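Local coordinates for Low molecular weight phosphotyrosine protein phosphatase (Vibrio cholerae, PDB 6U1P) that probably removes phosphate from phosphotyrosine in proteins and belongs to a tyrosine phosphoregulatory system that controls exopolysaccharide biosynthesis and biofilm formation, at residues V146-V149 with D150-E154; Q135-A138 with L139-S143; R27-I30 with R31-R34; D99-A103 with E104-K108. All blocks are in the same frame, centred on the assembly; numbering follows the deposited sequence.

Contact 1 (V146-V149 with D150-E154); sequences VALV and DSWQE
The last turn of helix 126-152 brings Leu148 under the indole of Trp152, with Val149 coming up at the ring's rim, and it illustrates how a helix end can serve as a platform for an aromatic ring. With CG turned beside its own backbone N (chi1 -66°), the indole folds back over the preceding turn. Leu148 CB sits beneath the six-membered ring of Trp152 in a CH-pi contact, 4.1 Å from its centroid. Leu148 O lies on one face too, offset to the rim, and approaches Trp152 CG at 3.1 Å. Leu148 O also accepts Trp152 N at 2.9 Å, nearly along the C=O axis. Next to it, Val149 CG2 touches Trp152 CZ3 at 4.0 Å.

Where the helix ends, Val149 O receives two donors from one residue. Gln153 NE2 reaches Val149 O at 3.2 Å from well above the carbonyl plane, with the oxygen lying in the plane of the side-chain amide. Gln153 N adds a weak bond to Val149 O at 3.3 Å. Of the regular bonds, Ser151 N to Ala147 O (2.9 Å) is the straightest, at 173°.

The second subunit receives the indole: Phe85 of that chain lies nearly parallel to it, and Tyr87 OH of the same chain bonds Trp152 NE1. The chemistry implies an aromatic group backed on one face by its own helix and offered, its N-H satisfied, to the partner subunit.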
loop_
_atom_site.group_PDB
_atom_site.type_symbol
_atom_site.label_atom_id
_atom_site.label_comp_id
_atom_site.label_asym_id
_atom_site.label_seq_id
_atom_site.Cartn_x
_atom_site.Cartn_y
_atom_site.Cartn_z
ATOM N N VAL B 146 -19.391 12.404 -9.626
ATOM C CA VAL B 146 -20.751 12.957 -9.637
ATOM C C VAL B 146 -20.782 14.263 -10.418
ATOM O O VAL B 146 -21.719 14.525 -11.188
ATOM C CB VAL B 146 -21.287 13.148 -8.202
ATOM C CG1 VAL B 146 -22.531 14.056 -8.210
ATOM C CG2 VAL B 146 -21.623 11.816 -7.574
ATOM N N ALA B 147 -19.770 15.110 -10.218
ATOM C CA ALA B 147 -19.712 16.371 -10.956
ATOM C C ALA B 147 -19.546 16.135 -12.456
ATOM O O ALA B 147 -20.222 16.782 -13.272
ATOM C CB ALA B 147 -18.585 17.250 -10.413
ATOM N N LEU B 148 -18.652 15.217 -12.845
ATOM C CA LEU B 148 -18.492 14.927 -14.269
ATOM C C LEU B 148 -19.812 14.464 -14.884
ATOM O O LEU B 148 -20.186 14.903 -15.976
ATOM C CB LEU B 148 -17.425 13.850 -14.485
ATOM C CG LEU B 148 -15.952 14.212 -14.241
ATOM C CD1 LEU B 148 -15.037 13.038 -14.625
ATOM C CD2 LEU B 148 -15.579 15.465 -15.014
ATOM N N VAL B 149 -20.528 13.577 -14.193
ATOM C CA VAL B 149 -21.778 13.064 -14.733
ATOM C C VAL B 149 -22.780 14.197 -14.901
ATOM O O VAL B 149 -23.535 14.231 -15.874
ATOM C CB VAL B 149 -22.312 11.917 -13.857
ATOM C CG1 VAL B 149 -23.744 11.624 -14.185
ATOM C CG2 VAL B 149 -21.454 10.646 -14.072
ATOM N N ASP B 150 -22.781 15.159 -13.977
ATOM C CA ASP B 150 -23.648 16.329 -14.141
ATOM C C ASP B 150 -23.261 17.124 -15.381
ATOM O O ASP B 150 -24.113 17.452 -16.222
ATOM C CB ASP B 150 -23.586 17.217 -12.905
ATOM C CG ASP B 150 -24.337 16.633 -11.736
ATOM O OD1 ASP B 150 -25.105 15.670 -11.938
ATOM O OD2 ASP B 150 -24.161 17.140 -10.612
ATOM N N SER B 151 -21.976 17.477 -15.487
ATOM C CA SER B 151 -21.494 18.269 -16.614
ATOM C C SER B 151 -21.812 17.607 -17.948
ATOM O O SER B 151 -22.122 18.294 -18.930
ATOM C CB SER B 151 -19.990 18.493 -16.488
ATOM O OG SER B 151 -19.374 18.554 -17.765
ATOM N N TRP B 152 -21.729 16.276 -18.000
ATOM C CA TRP B 152 -21.991 15.547 -19.237
ATOM C C TRP B 152 -23.438 15.700 -19.677
ATOM O O TRP B 152 -23.726 15.799 -20.880
ATOM C CB TRP B 152 -21.633 14.072 -19.071
ATOM C CG TRP B 152 -20.190 13.868 -18.863
ATOM C CD1 TRP B 152 -19.197 14.742 -19.173
ATOM C CD2 TRP B 152 -19.557 12.715 -18.303
ATOM N NE1 TRP B 152 -17.978 14.205 -18.847
ATOM C CE2 TRP B 152 -18.168 12.962 -18.303
ATOM C CE3 TRP B 152 -20.028 11.497 -17.799
ATOM C CZ2 TRP B 152 -17.237 12.034 -17.808
ATOM C CZ3 TRP B 152 -19.105 10.578 -17.308
ATOM C CH2 TRP B 152 -17.723 10.851 -17.323
ATOM N N GLN B 153 -24.365 15.753 -18.725
ATOM C CA GLN B 153 -25.718 15.907 -19.229
ATOM C C GLN B 153 -26.001 17.342 -19.646
ATOM O O GLN B 153 -27.128 17.640 -20.053
ATOM C CB GLN B 153 -26.720 15.414 -18.182
ATOM C CG GLN B 153 -26.336 14.062 -17.581
ATOM C CD GLN B 153 -27.202 13.667 -16.391
ATOM O OE1 GLN B 153 -28.396 13.461 -16.536
ATOM N NE2 GLN B 153 -26.595 13.558 -15.208
ATOM N N GLU B 154 -24.986 18.210 -19.589
ATOM C CA GLU B 154 -25.073 19.608 -20.008
ATOM C C GLU B 154 -24.055 19.915 -21.096
ATOM O O GLU B 154 -24.310 19.660 -22.265
ATOM C CB GLU B 154 -24.846 20.550 -18.822
ATOM C CG GLU B 154 -25.293 20.034 -17.480
ATOM C CD GLU B 154 -26.655 19.373 -17.528
ATOM O OE1 GLU B 154 -26.830 18.347 -16.855
ATOM O OE2 GLU B 154 -27.534 19.840 -18.278
#

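Contact 2 (Q135-A138 with L139-S143); sequences QRTA and LLIES
Thr137 O takes the hydrogen bond of Ile141 N at 2.8 Å, nearly in line with the carbonyl, and the Ile141 side chain closes over the same oxygen, with CG1 at 3.4 Å. The next residue repeats the pattern: Ala138 O accepts Glu142 N at 2.8 Å, and Glu142 CB approaches that oxygen. The earlier bonds are longer, 3.1 Å for Leu140 N to Arg136 O and 3.3 Å for Leu139 N to Gln135 O.

Among side chains, Thr137 and Ile141 lie alongside each other and point the same way. Thr137 turns OG1 beside its backbone N (chi1 -61°), where it bonds Phe133 O one turn earlier, and this puts Thr137 CG2 on the far side from that nitrogen to meet Ile141 CD1 at 3.7 Å. The hydroxyl is thus bonded to the helix backbone while the methyl packs.

The second subunit covers much of this stretch. Met21 of that chain packs on Ala138, while its Asp62 and Tyr65 bond Gln135 NE2 and Glu142 OE2. The i to i+4 ladder is that of a regular alpha helix; the polar and apolar groups given to the partner chain make this helix part of a dimer interface, consistent with exchanged C-terminal helices.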
loop_
_atom_site.group_PDB
_atom_site.type_symbol
_atom_site.label_atom_id
_atom_site.label_comp_id
_atom_site.label_asym_id
_atom_site.label_seq_id
_atom_site.Cartn_x
_atom_site.Cartn_y
_atom_site.Cartn_z
ATOM N N GLN B 135 -9.264 4.408 0.902
ATOM C CA GLN B 135 -10.688 4.710 1.209
ATOM C C GLN B 135 -10.913 6.216 1.033
ATOM O O GLN B 135 -12.007 6.602 0.576
ATOM C CB GLN B 135 -11.033 4.264 2.630
ATOM C CG GLN B 135 -11.115 2.752 2.791
ATOM C CD GLN B 135 -11.289 2.342 4.234
ATOM O OE1 GLN B 135 -11.162 3.151 5.149
ATOM N NE2 GLN B 135 -11.584 1.069 4.445
ATOM N N ARG B 136 -9.908 7.024 1.389
ATOM C CA ARG B 136 -9.994 8.503 1.252
ATOM C C ARG B 136 -9.992 8.857 -0.239
ATOM O O ARG B 136 -10.737 9.777 -0.631
ATOM C CB ARG B 136 -8.828 9.175 1.981
ATOM C CG ARG B 136 -8.873 9.028 3.496
ATOM C CD ARG B 136 -8.510 10.314 4.214
ATOM N NE ARG B 136 -8.984 10.334 5.590
ATOM C CZ ARG B 136 -8.979 11.406 6.373
ATOM N NH1 ARG B 136 -8.691 12.593 5.868
ATOM N NH2 ARG B 136 -9.262 11.288 7.658
ATOM N N THR B 137 -9.181 8.145 -1.029
ATOM C CA THR B 137 -9.102 8.381 -2.496
ATOM C C THR B 137 -10.476 8.100 -3.113
ATOM O O THR B 137 -10.945 8.931 -3.917
ATOM C CB THR B 137 -8.007 7.520 -3.137
ATOM O OG1 THR B 137 -6.755 7.890 -2.557
ATOM C CG2 THR B 137 -7.939 7.676 -4.641
ATOM N N ALA B 138 -11.086 6.968 -2.744
ATOM C CA ALA B 138 -12.399 6.602 -3.245
ATOM C C ALA B 138 -13.381 7.745 -3.051
ATOM O O ALA B 138 -14.072 8.140 -3.995
ATOM C CB ALA B 138 -12.895 5.340 -2.546
ATOM N N LEU B 139 -13.412 8.336 -1.852
ATOM C CA LEU B 139 -14.383 9.402 -1.593
ATOM C C LEU B 139 -14.119 10.615 -2.472
ATOM O O LEU B 139 -15.054 11.175 -3.059
ATOM C CB LEU B 139 -14.366 9.820 -0.117
ATOM C CG LEU B 139 -14.784 8.797 0.942
ATOM C CD1 LEU B 139 -14.491 9.329 2.343
ATOM C CD2 LEU B 139 -16.276 8.485 0.788
ATOM N N LEU B 140 -12.848 11.018 -2.606
ATOM C CA LEU B 140 -12.540 12.140 -3.489
ATOM C C LEU B 140 -12.911 11.819 -4.934
ATOM O O LEU B 140 -13.502 12.654 -5.633
ATOM C CB LEU B 140 -11.064 12.514 -3.395
ATOM C CG LEU B 140 -10.658 13.784 -4.146
ATOM C CD1 LEU B 140 -11.476 14.987 -3.679
ATOM C CD2 LEU B 140 -9.165 14.084 -3.963
ATOM N N ILE B 141 -12.624 10.597 -5.390
ATOM C CA ILE B 141 -12.990 10.251 -6.759
ATOM C C ILE B 141 -14.514 10.267 -6.926
ATOM O O ILE B 141 -15.042 10.722 -7.951
ATOM C CB ILE B 141 -12.376 8.897 -7.159
ATOM C CG1 ILE B 141 -10.852 9.025 -7.314
ATOM C CG2 ILE B 141 -12.966 8.403 -8.490
ATOM C CD1 ILE B 141 -10.131 7.669 -7.617
ATOM N N GLU B 142 -15.237 9.778 -5.921
ATOM C CA GLU B 142 -16.689 9.765 -5.992
ATOM C C GLU B 142 -17.225 11.173 -6.187
ATOM O O GLU B 142 -18.032 11.428 -7.095
ATOM C CB GLU B 142 -17.250 9.139 -4.723
ATOM C CG GLU B 142 -18.721 8.797 -4.768
ATOM C CD GLU B 142 -19.172 8.137 -3.470
ATOM O OE1 GLU B 142 -18.842 8.681 -2.391
ATOM O OE2 GLU B 142 -19.833 7.074 -3.524
ATOM N N SER B 143 -16.723 12.116 -5.382
ATOM C CA SER B 143 -17.119 13.510 -5.514
ATOM C C SER B 143 -16.835 14.026 -6.921
ATOM O O SER B 143 -17.694 14.647 -7.551
ATOM C CB SER B 143 -16.368 14.343 -4.472
ATOM O OG SER B 143 -16.151 15.668 -4.925
#

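Contact 3 (R27-I30 with R31-R34); sequences RDKI and RQKR
Asp28 and Arg31 form a salt bridge with their flat groups nearly perpendicular, the carboxylate and guanidinium planes lying 81° apart. One oxygen and one nitrogen make the bond. Asp28 OD2 sits at the edge of the guanidinium, close to its plane, 3.1 Å from Arg31 NH2, and the hydrogen bond is weak. The arginine chain bends at its third torsion (chi3 48°), which folds the guanidinium back along the helix to its partner three residues earlier.

Underneath runs the regular ladder: Arg31 N to Arg27 O and Gln32 N to Asp28 O, each 2.9 Å, then Lys33 N to Lys29 O at 3.1 Å. Here the helix ends in a Schellman motif. Arg34, with positive phi, is the C-prime residue; Leu35 N turns back to Ile30 O, and Arg34 N makes a weak bond to Arg31 O at 3.3 Å. Lys33 N adds a weak second bond to Ile30 O. The chain then passes to strand 37-43, completing a beta-alpha-beta unit, and Ile30 packs on Ile37 of that strand.

Basic residues crowd this C-terminal end, where they would probably suit the partial negative charge of the last carbonyls. Lys33 also approaches Asp150 of the second subunit in a long, weak ion pair, and Lys29 of the same helix packs on Val146 of that subunit.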
loop_
_atom_site.group_PDB
_atom_site.type_symbol
_atom_site.label_atom_id
_atom_site.label_comp_id
_atom_site.label_asym_id
_atom_site.label_seq_id
_atom_site.Cartn_x
_atom_site.Cartn_y
_atom_site.Cartn_z
ATOM N N ARG B 27 19.358 -8.595 11.532
ATOM C CA ARG B 27 20.390 -9.497 11.030
ATOM C C ARG B 27 21.613 -8.722 10.553
ATOM O O ARG B 27 22.752 -9.065 10.892
ATOM C CB ARG B 27 19.823 -10.354 9.899
ATOM C CG ARG B 27 20.876 -11.226 9.224
ATOM C CD ARG B 27 20.237 -12.234 8.269
ATOM N NE ARG B 27 19.365 -13.145 9.010
ATOM C CZ ARG B 27 18.061 -13.288 8.786
ATOM N NH1 ARG B 27 17.456 -12.580 7.823
ATOM N NH2 ARG B 27 17.362 -14.124 9.540
ATOM N N ASP B 28 21.386 -7.639 9.818
ATOM C CA ASP B 28 22.474 -6.823 9.291
ATOM C C ASP B 28 23.283 -6.185 10.414
ATOM O O ASP B 28 24.525 -6.230 10.415
ATOM C CB ASP B 28 21.879 -5.758 8.372
ATOM C CG ASP B 28 22.911 -4.799 7.841
ATOM O OD1 ASP B 28 23.423 -3.968 8.615
ATOM O OD2 ASP B 28 23.184 -4.860 6.631
ATOM N N LYS B 29 22.596 -5.576 11.382
ATOM C CA LYS B 29 23.327 -4.911 12.453
ATOM C C LYS B 29 24.049 -5.926 13.316
ATOM O O LYS B 29 25.141 -5.644 13.828
ATOM C CB LYS B 29 22.380 -4.038 13.273
ATOM C CG LYS B 29 21.686 -2.986 12.408
ATOM C CD LYS B 29 21.415 -1.720 13.166
ATOM C CE LYS B 29 21.209 -0.564 12.216
ATOM N NZ LYS B 29 22.127 -0.645 11.033
ATOM N N ILE B 30 23.478 -7.120 13.459
ATOM C CA ILE B 30 24.187 -8.177 14.166
ATOM C C ILE B 30 25.469 -8.518 13.424
ATOM O O ILE B 30 26.546 -8.638 14.024
ATOM C CB ILE B 30 23.278 -9.407 14.336
ATOM C CG1 ILE B 30 22.185 -9.115 15.363
ATOM C CG2 ILE B 30 24.091 -10.611 14.758
ATOM C CD1 ILE B 30 20.978 -10.003 15.240
ATOM N N ARG B 31 25.392 -8.596 12.098
ATOM C CA ARG B 31 26.569 -8.983 11.339
ATOM C C ARG B 31 27.616 -7.876 11.340
ATOM O O ARG B 31 28.816 -8.170 11.330
ATOM C CB ARG B 31 26.153 -9.353 9.915
ATOM C CG ARG B 31 27.289 -9.653 8.968
ATOM C CD ARG B 31 26.873 -9.402 7.523
ATOM N NE ARG B 31 26.202 -8.113 7.338
ATOM C CZ ARG B 31 26.829 -6.979 7.038
ATOM N NH1 ARG B 31 28.149 -6.968 6.894
ATOM N NH2 ARG B 31 26.134 -5.853 6.886
ATOM N N GLN B 32 27.188 -6.607 11.407
ATOM C CA GLN B 32 28.138 -5.508 11.524
ATOM C C GLN B 32 28.891 -5.571 12.849
ATOM O O GLN B 32 30.099 -5.312 12.889
ATOM C CB GLN B 32 27.428 -4.166 11.375
ATOM C CG GLN B 32 27.498 -3.597 9.954
ATOM C CD GLN B 32 26.616 -2.369 9.748
ATOM O OE1 GLN B 32 26.086 -2.145 8.653
ATOM N NE2 GLN B 32 26.461 -1.563 10.800
ATOM N N LYS B 33 28.214 -5.981 13.926
ATOM C CA LYS B 33 28.821 -6.038 15.247
ATOM C C LYS B 33 29.371 -7.418 15.569
ATOM O O LYS B 33 29.801 -7.650 16.701
ATOM C CB LYS B 33 27.808 -5.610 16.309
ATOM C CG LYS B 33 27.361 -4.153 16.188
ATOM C CD LYS B 33 28.220 -3.219 17.032
ATOM C CE LYS B 33 27.553 -1.856 17.180
ATOM N NZ LYS B 33 26.529 -1.860 18.259
ATOM N N ARG B 34 29.354 -8.327 14.594
ATOM C CA ARG B 34 29.815 -9.707 14.739
ATOM C C ARG B 34 29.328 -10.335 16.043
ATOM O O ARG B 34 30.098 -10.928 16.804
ATOM C CB ARG B 34 31.341 -9.774 14.633
ATOM C CG ARG B 34 31.857 -10.077 13.229
ATOM C CD ARG B 34 33.293 -9.590 13.034
ATOM N NE ARG B 34 34.004 -9.497 14.304
ATOM C CZ ARG B 34 34.844 -10.419 14.755
ATOM N NH1 ARG B 34 35.088 -11.502 14.035
ATOM N NH2 ARG B 34 35.435 -10.256 15.925
#

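Contact 4 (D99-A103 with E104-K108); sequences DICPA and EHKNK
Ala103, Glu104 and Lys106 give up the most surface in the turn that follows helix 91-100, and each meets the neighbouring segment in its own way. Lys106 does so with its methylenes. Its CG, set beside the backbone N (chi1 -66°), reaches back across the turn, and Lys106 CG lies 3.3 Å from Cys101 O. On the sulfur side, Lys106 CG comes to 3.6 Å from Cys101 SG. The next carbon, Lys106 CD, approaches Ala103 CA at 3.6 Å, so the aliphatic stem covers the start of the turn.

Ala103 stands at the bend, its CB 4.3 Å from Lys106 CD. It and Glu104 are the two middle residues of a beta turn, both in helical conformation, closed by His105 N donating to Pro102 O at 2.9 Å in a nearly straight bond (168°). Glu104 bends its chain back toward Pro102, though the exact placement of its carboxylate is doubtful. Glu104 CB lies over the centre of the adjacent His105 ring, 4.0 Å above the plane.

Cys101, buried beneath, extends SG away from its backbone N (chi1 -176°), and Cys101 SG touches His105 CB at 3.9 Å. Helix 77-82 supports this side, with Phe80 against Cys101 and Ile81 against His105, and Lys108 leads on to strand 109-111 at one margin of the parallel sheet.

The clear hydrogen bond across the segments is His105 N to Pro102 O, and much of the rest is carbon and sulfur packing on side chains and backbone, which implies a turn shaped largely by van der Waals contact.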
loop_
_atom_site.group_PDB
_atom_site.type_symbol
_atom_site.label_atom_id
_atom_site.label_comp_id
_atom_site.label_asym_id
_atom_site.label_seq_id
_atom_site.Cartn_x
_atom_site.Cartn_y
_atom_site.Cartn_z
ATOM N N ASP B 99 -1.496 -13.946 25.343
ATOM C CA ASP B 99 -2.713 -14.743 25.382
ATOM C C ASP B 99 -2.414 -16.232 25.270
ATOM O O ASP B 99 -3.123 -17.055 25.861
ATOM C CB ASP B 99 -3.629 -14.287 24.242
ATOM C CG ASP B 99 -5.014 -14.874 24.322
ATOM O OD1 ASP B 99 -5.203 -16.006 23.831
ATOM O OD2 ASP B 99 -5.917 -14.198 24.863
ATOM N N ILE B 100 -1.355 -16.595 24.543
ATOM C CA ILE B 100 -1.046 -17.980 24.218
ATOM C C ILE B 100 0.333 -18.395 24.712
ATOM O O ILE B 100 0.800 -19.485 24.378
ATOM C CB ILE B 100 -1.175 -18.232 22.703
ATOM C CG1 ILE B 100 -0.223 -17.310 21.936
ATOM C CG2 ILE B 100 -2.622 -18.048 22.253
ATOM C CD1 ILE B 100 -0.100 -17.643 20.459
ATOM N N CYS B 101 1.011 -17.539 25.478
ATOM C CA CYS B 101 2.345 -17.862 25.969
ATOM C C CYS B 101 2.276 -18.556 27.321
ATOM O O CYS B 101 1.753 -17.972 28.279
ATOM C CB CYS B 101 3.194 -16.615 26.083
ATOM S SG CYS B 101 4.880 -16.969 26.572
ATOM N N PRO B 102 2.807 -19.768 27.453
ATOM C CA PRO B 102 2.849 -20.411 28.765
ATOM C C PRO B 102 3.688 -19.599 29.743
ATOM O O PRO B 102 4.674 -18.964 29.366
ATOM C CB PRO B 102 3.473 -21.781 28.468
ATOM C CG PRO B 102 4.142 -21.640 27.176
ATOM C CD PRO B 102 3.325 -20.651 26.398
ATOM N N ALA B 103 3.276 -19.644 31.019
ATOM C CA ALA B 103 3.776 -18.728 32.046
ATOM C C ALA B 103 5.281 -18.822 32.246
ATOM O O ALA B 103 5.916 -17.834 32.629
ATOM C CB ALA B 103 3.062 -18.995 33.363
ATOM N N GLU B 104 5.869 -19.977 31.949
ATOM C CA GLU B 104 7.306 -20.188 32.051
ATOM C C GLU B 104 8.116 -19.258 31.143
ATOM O O GLU B 104 9.302 -19.034 31.396
ATOM C CB GLU B 104 7.612 -21.658 31.709
ATOM C CG GLU B 104 6.626 -22.699 32.294
ATOM C CD GLU B 104 5.310 -22.814 31.546
ATOM O OE1 GLU B 104 4.788 -21.779 31.126
ATOM O OE2 GLU B 104 4.747 -23.923 31.419
ATOM N N HIS B 105 7.518 -18.723 30.079
ATOM C CA HIS B 105 8.238 -17.928 29.083
ATOM C C HIS B 105 7.686 -16.515 28.895
ATOM O O HIS B 105 8.190 -15.773 28.040
ATOM C CB HIS B 105 8.230 -18.680 27.746
ATOM C CG HIS B 105 8.790 -20.066 27.847
ATOM N ND1 HIS B 105 9.904 -20.369 28.604
ATOM C CD2 HIS B 105 8.394 -21.230 27.285
ATOM C CE1 HIS B 105 10.170 -21.659 28.499
ATOM N NE2 HIS B 105 9.268 -22.204 27.705
ATOM N N LYS B 106 6.671 -16.117 29.663
ATOM C CA LYS B 106 6.022 -14.837 29.408
ATOM C C LYS B 106 6.928 -13.655 29.708
ATOM O O LYS B 106 6.690 -12.565 29.181
ATOM C CB LYS B 106 4.722 -14.746 30.202
ATOM C CG LYS B 106 3.687 -15.760 29.738
ATOM C CD LYS B 106 2.450 -15.747 30.606
ATOM C CE LYS B 106 1.602 -14.531 30.334
ATOM N NZ LYS B 106 0.244 -14.733 30.887
ATOM N N ASN B 107 7.981 -13.851 30.504
ATOM C CA ASN B 107 8.948 -12.784 30.736
ATOM C C ASN B 107 9.786 -12.496 29.502
ATOM O O ASN B 107 10.461 -11.462 29.467
ATOM C CB ASN B 107 9.886 -13.140 31.894
ATOM C CG ASN B 107 11.019 -14.065 31.456
ATOM O OD1 ASN B 107 10.796 -15.234 31.111
ATOM N ND2 ASN B 107 12.239 -13.535 31.443
ATOM N N LYS B 108 9.768 -13.381 28.504
ATOM C CA LYS B 108 10.513 -13.163 27.268
ATOM C C LYS B 108 9.775 -12.256 26.293
ATOM O O LYS B 108 10.313 -11.966 25.222
ATOM C CB LYS B 108 10.838 -14.509 26.594
ATOM C CG LYS B 108 11.233 -15.622 27.583
ATOM C CD LYS B 108 12.286 -16.572 27.013
ATOM C CE LYS B 108 11.713 -17.932 26.622
ATOM N NZ LYS B 108 12.767 -18.919 26.195
#

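Overall arrangement
From the N terminus, the four contacts follow in series, and none nests within or crosses another; each is local and closes no more than a turn. Contact 3 ends helix 18-32 before the chain enters strand 37-43. Contact 4 makes the turn joining helix 91-100 to strand 109-111, its centre about 28 Å from that of contact 3. Contacts 2 and 1 then lie along helix 126-152, their centres about 17 Å apart, on the opposite side of the chain's centre from the other two. Though the centres of contacts 1 and 3 are about 60 Å apart within a chain, the dimer brings contact 1 of one subunit against contact 3 of the other.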